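Local coordinates for protein AceL NrdHF-1-1 Intein (Metagenome, PDB 6ZGQ) that is a naturally split class 3 intein, of the kind that excises itself while joining its flanking protein segments, here studied as a linked, splicing-inactive variant, at residues A[32-46]-A[132-144]. Sequence-based numbering, arbitrary orientation. Where two conformers were deposited one is given.
Sequences VLQFDMNTKDFSYTN and HALSVPGKSFVVT
Strands 32-35 and 140-144, in the all-beta, horseshoe-shaped Hint fold expected of an intein, meet at 125° with a single beta bridge, Gln34 with Phe141, so the 32-45 hairpin pairs with its partner over only a short length, at a steep angle. Two bonds flank the bridge: Val142 N to Leu33 O, 2.9 Å, and Phe35 N to Ser140 O, 2.9 Å and nearly straight at 170°. The type I turn from Val136 to Lys139 packs against the hairpin, on Gln34 and Thr45. Gln34, long and polar, suits this buried spot because its amide can meet the turn's backbone: CG sits between the backbone N and carbonyl carbon (chi1 72°), and beyond it the extended chain carries OE1 to Gly138 N, 2.9 Å away. Thr45 OG1 donates to the same oxygen from the opposite face of the amide, so two donors grip it. Gly138, without a side chain, lets its CA come to 3.6 Å from Gln34 NE2. Apolar residues fill the flanks. Leu33 and Val142 lie side by side, and Val142 CG2 also meets the edge of the Phe42 ring, 3.6 Å from CE1; Val32 CG1 leans on Phe141 CB. Small Ser140 tucks its hydroxyl at the Phe35 ring edge, where OG donates to Phe35 O at 2.6 Å.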
# COMPACT_ATOMS: atom_id res chain seq x y z
N VAL A 32 0.30 12.94 -4.56
CA VAL A 32 0.55 11.50 -4.36
C VAL A 32 0.09 10.73 -5.59
O VAL A 32 -0.99 11.04 -6.13
CB VAL A 32 -0.22 10.99 -3.10
CG1 VAL A 32 -0.13 9.48 -2.95
CG2 VAL A 32 0.30 11.68 -1.85
N LEU A 33 0.90 9.76 -6.03
CA LEU A 33 0.52 8.86 -7.14
C LEU A 33 -0.57 7.91 -6.63
O LEU A 33 -0.27 7.01 -5.83
CB LEU A 33 1.73 8.07 -7.66
CG LEU A 33 1.47 7.21 -8.90
CD1 LEU A 33 0.97 8.06 -10.06
CD2 LEU A 33 2.72 6.44 -9.30
N GLN A 34 -1.82 8.16 -7.05
CA GLN A 34 -2.96 7.31 -6.71
C GLN A 34 -3.21 6.35 -7.87
O GLN A 34 -2.72 6.59 -8.98
CB GLN A 34 -4.21 8.14 -6.36
CG GLN A 34 -4.89 8.82 -7.54
CD GLN A 34 -6.35 9.10 -7.25
OE1 GLN A 34 -6.72 9.42 -6.13
NE2 GLN A 34 -7.19 8.96 -8.27
N PHE A 35 -3.92 5.26 -7.57
CA PHE A 35 -4.40 4.26 -8.53
C PHE A 35 -5.92 4.16 -8.33
O PHE A 35 -6.38 3.84 -7.22
CB PHE A 35 -3.70 2.92 -8.26
CG PHE A 35 -4.09 1.79 -9.18
CD1 PHE A 35 -3.66 1.76 -10.50
CD2 PHE A 35 -4.87 0.74 -8.72
CE1 PHE A 35 -4.00 0.71 -11.34
CE2 PHE A 35 -5.22 -0.31 -9.55
CZ PHE A 35 -4.78 -0.32 -10.86
N ASP A 36 -6.69 4.47 -9.38
CA ASP A 36 -8.16 4.45 -9.31
C ASP A 36 -8.62 3.00 -9.45
O ASP A 36 -8.32 2.36 -10.46
CB ASP A 36 -8.77 5.35 -10.38
CG ASP A 36 -10.27 5.44 -10.27
OD1 ASP A 36 -10.94 4.48 -10.71
OD2 ASP A 36 -10.77 6.44 -9.71
N MET A 37 -9.31 2.48 -8.42
CA MET A 37 -9.72 1.07 -8.36
C MET A 37 -10.77 0.74 -9.43
O MET A 37 -10.82 -0.41 -9.89
CB MET A 37 -10.27 0.72 -6.97
CG MET A 37 -9.22 0.64 -5.89
SD MET A 37 -9.98 0.40 -4.27
CE MET A 37 -10.43 -1.33 -4.37
N ASN A 38 -11.58 1.73 -9.81
CA ASN A 38 -12.66 1.56 -10.80
C ASN A 38 -12.13 1.58 -12.24
O ASN A 38 -12.62 0.81 -13.07
CB ASN A 38 -13.76 2.62 -10.62
CG ASN A 38 -14.45 2.54 -9.26
OD1 ASN A 38 -14.62 1.45 -8.71
ND2 ASN A 38 -14.86 3.69 -8.73
N THR A 39 -11.14 2.45 -12.52
CA THR A 39 -10.64 2.71 -13.89
C THR A 39 -9.26 2.09 -14.16
O THR A 39 -8.90 1.93 -15.33
CB THR A 39 -10.59 4.23 -14.18
OG1 THR A 39 -9.58 4.84 -13.39
CG2 THR A 39 -11.93 4.91 -13.91
N LYS A 40 -8.50 1.75 -13.11
CA LYS A 40 -7.12 1.23 -13.18
C LYS A 40 -6.13 2.26 -13.73
O LYS A 40 -5.04 1.88 -14.18
CB LYS A 40 -7.02 -0.05 -14.04
CG LYS A 40 -7.68 -1.29 -13.46
CD LYS A 40 -7.58 -2.45 -14.44
CE LYS A 40 -7.95 -3.78 -13.81
NZ LYS A 40 -7.80 -4.89 -14.79
N ASP A 41 -6.52 3.55 -13.70
CA ASP A 41 -5.67 4.67 -14.16
C ASP A 41 -4.86 5.23 -12.99
O ASP A 41 -5.37 5.28 -11.86
CB ASP A 41 -6.52 5.80 -14.74
CG ASP A 41 -7.19 5.43 -16.06
OD1 ASP A 41 -6.70 4.51 -16.75
OD2 ASP A 41 -8.20 6.07 -16.39
N PHE A 42 -3.62 5.64 -13.29
CA PHE A 42 -2.70 6.34 -12.38
C PHE A 42 -2.84 7.86 -12.55
O PHE A 42 -3.00 8.34 -13.67
CB PHE A 42 -1.25 5.91 -12.70
CG PHE A 42 -0.89 4.53 -12.22
CD1 PHE A 42 -0.51 4.31 -10.90
CD2 PHE A 42 -0.91 3.45 -13.10
CE1 PHE A 42 -0.18 3.04 -10.46
CE2 PHE A 42 -0.56 2.19 -12.66
CZ PHE A 42 -0.20 1.98 -11.34
N SER A 43 -2.83 8.61 -11.44
CA SER A 43 -2.81 10.08 -11.49
C SER A 43 -2.27 10.63 -10.17
O SER A 43 -2.25 9.89 -9.18
CB SER A 43 -4.21 10.65 -11.77
OG SER A 43 -5.16 10.19 -10.83
N TYR A 44 -1.78 11.88 -10.17
CA TYR A 44 -1.34 12.58 -8.95
C TYR A 44 -2.52 13.41 -8.41
O TYR A 44 -3.15 14.17 -9.17
CB TYR A 44 -0.09 13.44 -9.20
CG TYR A 44 1.09 12.65 -9.73
CD1 TYR A 44 1.95 11.98 -8.87
CD2 TYR A 44 1.35 12.58 -11.10
CE1 TYR A 44 3.02 11.25 -9.35
CE2 TYR A 44 2.43 11.86 -11.58
CZ TYR A 44 3.26 11.20 -10.71
OH TYR A 44 4.33 10.48 -11.18
N THR A 45 -2.84 13.23 -7.13
CA THR A 45 -3.93 13.94 -6.43
C THR A 45 -3.43 14.30 -5.03
O THR A 45 -2.49 13.68 -4.54
CB THR A 45 -5.18 13.04 -6.27
OG1 THR A 45 -4.80 11.85 -5.58
CG2 THR A 45 -5.81 12.68 -7.61
N ASN A 46 -4.05 15.30 -4.40
CA ASN A 46 -3.76 15.68 -3.01
C ASN A 46 -4.51 14.69 -2.10
O ASN A 46 -5.66 14.34 -2.38
CB ASN A 46 -4.16 17.14 -2.73
CG ASN A 46 -3.43 18.11 -3.63
OD1 ASN A 46 -2.25 18.40 -3.44
ND2 ASN A 46 -4.13 18.60 -4.64
N HIS A 132 1.02 5.40 9.80
CA HIS A 132 0.43 6.54 9.11
C HIS A 132 -0.48 6.02 7.98
O HIS A 132 -0.26 4.90 7.48
CB HIS A 132 1.54 7.46 8.59
CG HIS A 132 2.40 8.05 9.66
ND1 HIS A 132 2.19 9.31 10.17
CD2 HIS A 132 3.47 7.55 10.32
CE1 HIS A 132 3.08 9.56 11.11
NE2 HIS A 132 3.88 8.51 11.22
N ALA A 133 -1.50 6.82 7.63
CA ALA A 133 -2.47 6.51 6.57
C ALA A 133 -2.84 7.78 5.79
O ALA A 133 -2.79 8.86 6.35
CB ALA A 133 -3.73 5.90 7.16
N LEU A 134 -3.20 7.61 4.50
CA LEU A 134 -3.71 8.68 3.63
C LEU A 134 -5.07 8.27 3.06
O LEU A 134 -5.31 7.08 2.85
CB LEU A 134 -2.76 8.91 2.45
CG LEU A 134 -1.28 9.05 2.77
CD1 LEU A 134 -0.47 9.19 1.48
CD2 LEU A 134 -1.04 10.24 3.68
N SER A 135 -5.94 9.26 2.82
CA SER A 135 -7.14 9.11 1.98
C SER A 135 -6.89 9.83 0.66
O SER A 135 -6.43 10.98 0.67
CB SER A 135 -8.37 9.67 2.70
OG SER A 135 -8.51 9.06 3.97
N VAL A 136 -7.12 9.13 -0.46
CA VAL A 136 -7.10 9.70 -1.82
C VAL A 136 -8.38 9.27 -2.56
O VAL A 136 -8.90 8.19 -2.30
CB VAL A 136 -5.84 9.28 -2.62
CG1 VAL A 136 -4.61 10.04 -2.14
CG2 VAL A 136 -5.60 7.78 -2.55
N PRO A 137 -8.92 10.13 -3.46
CA PRO A 137 -10.14 9.81 -4.20
C PRO A 137 -10.20 8.41 -4.85
O PRO A 137 -11.25 7.78 -4.84
CB PRO A 137 -10.17 10.89 -5.29
CG PRO A 137 -9.50 12.06 -4.65
CD PRO A 137 -8.40 11.47 -3.80
N GLY A 138 -9.08 7.96 -5.41
CA GLY A 138 -8.99 6.66 -6.10
C GLY A 138 -9.01 5.47 -5.15
O GLY A 138 -9.14 4.33 -5.61
N LYS A 139 -8.84 5.75 -3.85
CA LYS A 139 -8.95 4.78 -2.73
C LYS A 139 -7.72 3.87 -2.62
O LYS A 139 -7.74 2.92 -1.83
CB LYS A 139 -10.22 3.92 -2.83
CG LYS A 139 -11.54 4.70 -2.85
CD LYS A 139 -12.76 3.78 -2.83
CE LYS A 139 -12.92 2.93 -4.09
NZ LYS A 139 -13.32 3.71 -5.30
N SER A 140 -6.67 4.15 -3.40
CA SER A 140 -5.38 3.42 -3.33
C SER A 140 -4.27 4.30 -3.90
O SER A 140 -4.56 5.17 -4.74
CB SER A 140 -5.47 2.08 -4.05
OG SER A 140 -5.31 2.24 -5.45
N PHE A 141 -3.03 4.08 -3.45
CA PHE A 141 -1.85 4.87 -3.88
C PHE A 141 -0.60 3.99 -3.91
O PHE A 141 -0.63 2.85 -3.44
CB PHE A 141 -1.68 6.12 -3.00
CG PHE A 141 -1.52 5.84 -1.53
CD1 PHE A 141 -0.28 5.53 -0.99
CD2 PHE A 141 -2.62 5.87 -0.68
CE1 PHE A 141 -0.14 5.26 0.36
CE2 PHE A 141 -2.48 5.60 0.67
CZ PHE A 141 -1.24 5.29 1.19
N VAL A 142 0.49 4.52 -4.49
CA VAL A 142 1.73 3.76 -4.75
C VAL A 142 2.72 4.04 -3.62
O VAL A 142 2.96 5.21 -3.26
CB VAL A 142 2.32 4.11 -6.15
CG1 VAL A 142 3.61 3.36 -6.43
CG2 VAL A 142 1.31 3.81 -7.25
N VAL A 143 3.26 2.97 -3.04
CA VAL A 143 4.33 3.03 -2.01
C VAL A 143 5.60 2.39 -2.59
O VAL A 143 5.50 1.52 -3.47
CB VAL A 143 3.92 2.32 -0.69
CG1 VAL A 143 2.81 3.08 0.03
CG2 VAL A 143 3.50 0.87 -0.92
N THR A 144 6.76 2.85 -2.11
CA THR A 144 8.09 2.33 -2.47
C THR A 144 8.73 1.71 -1.22
O THR A 144 8.78 2.37 -0.17
CB THR A 144 8.96 3.47 -3.00
OG1 THR A 144 8.17 4.21 -3.94
CG2 THR A 144 10.24 2.96 -3.67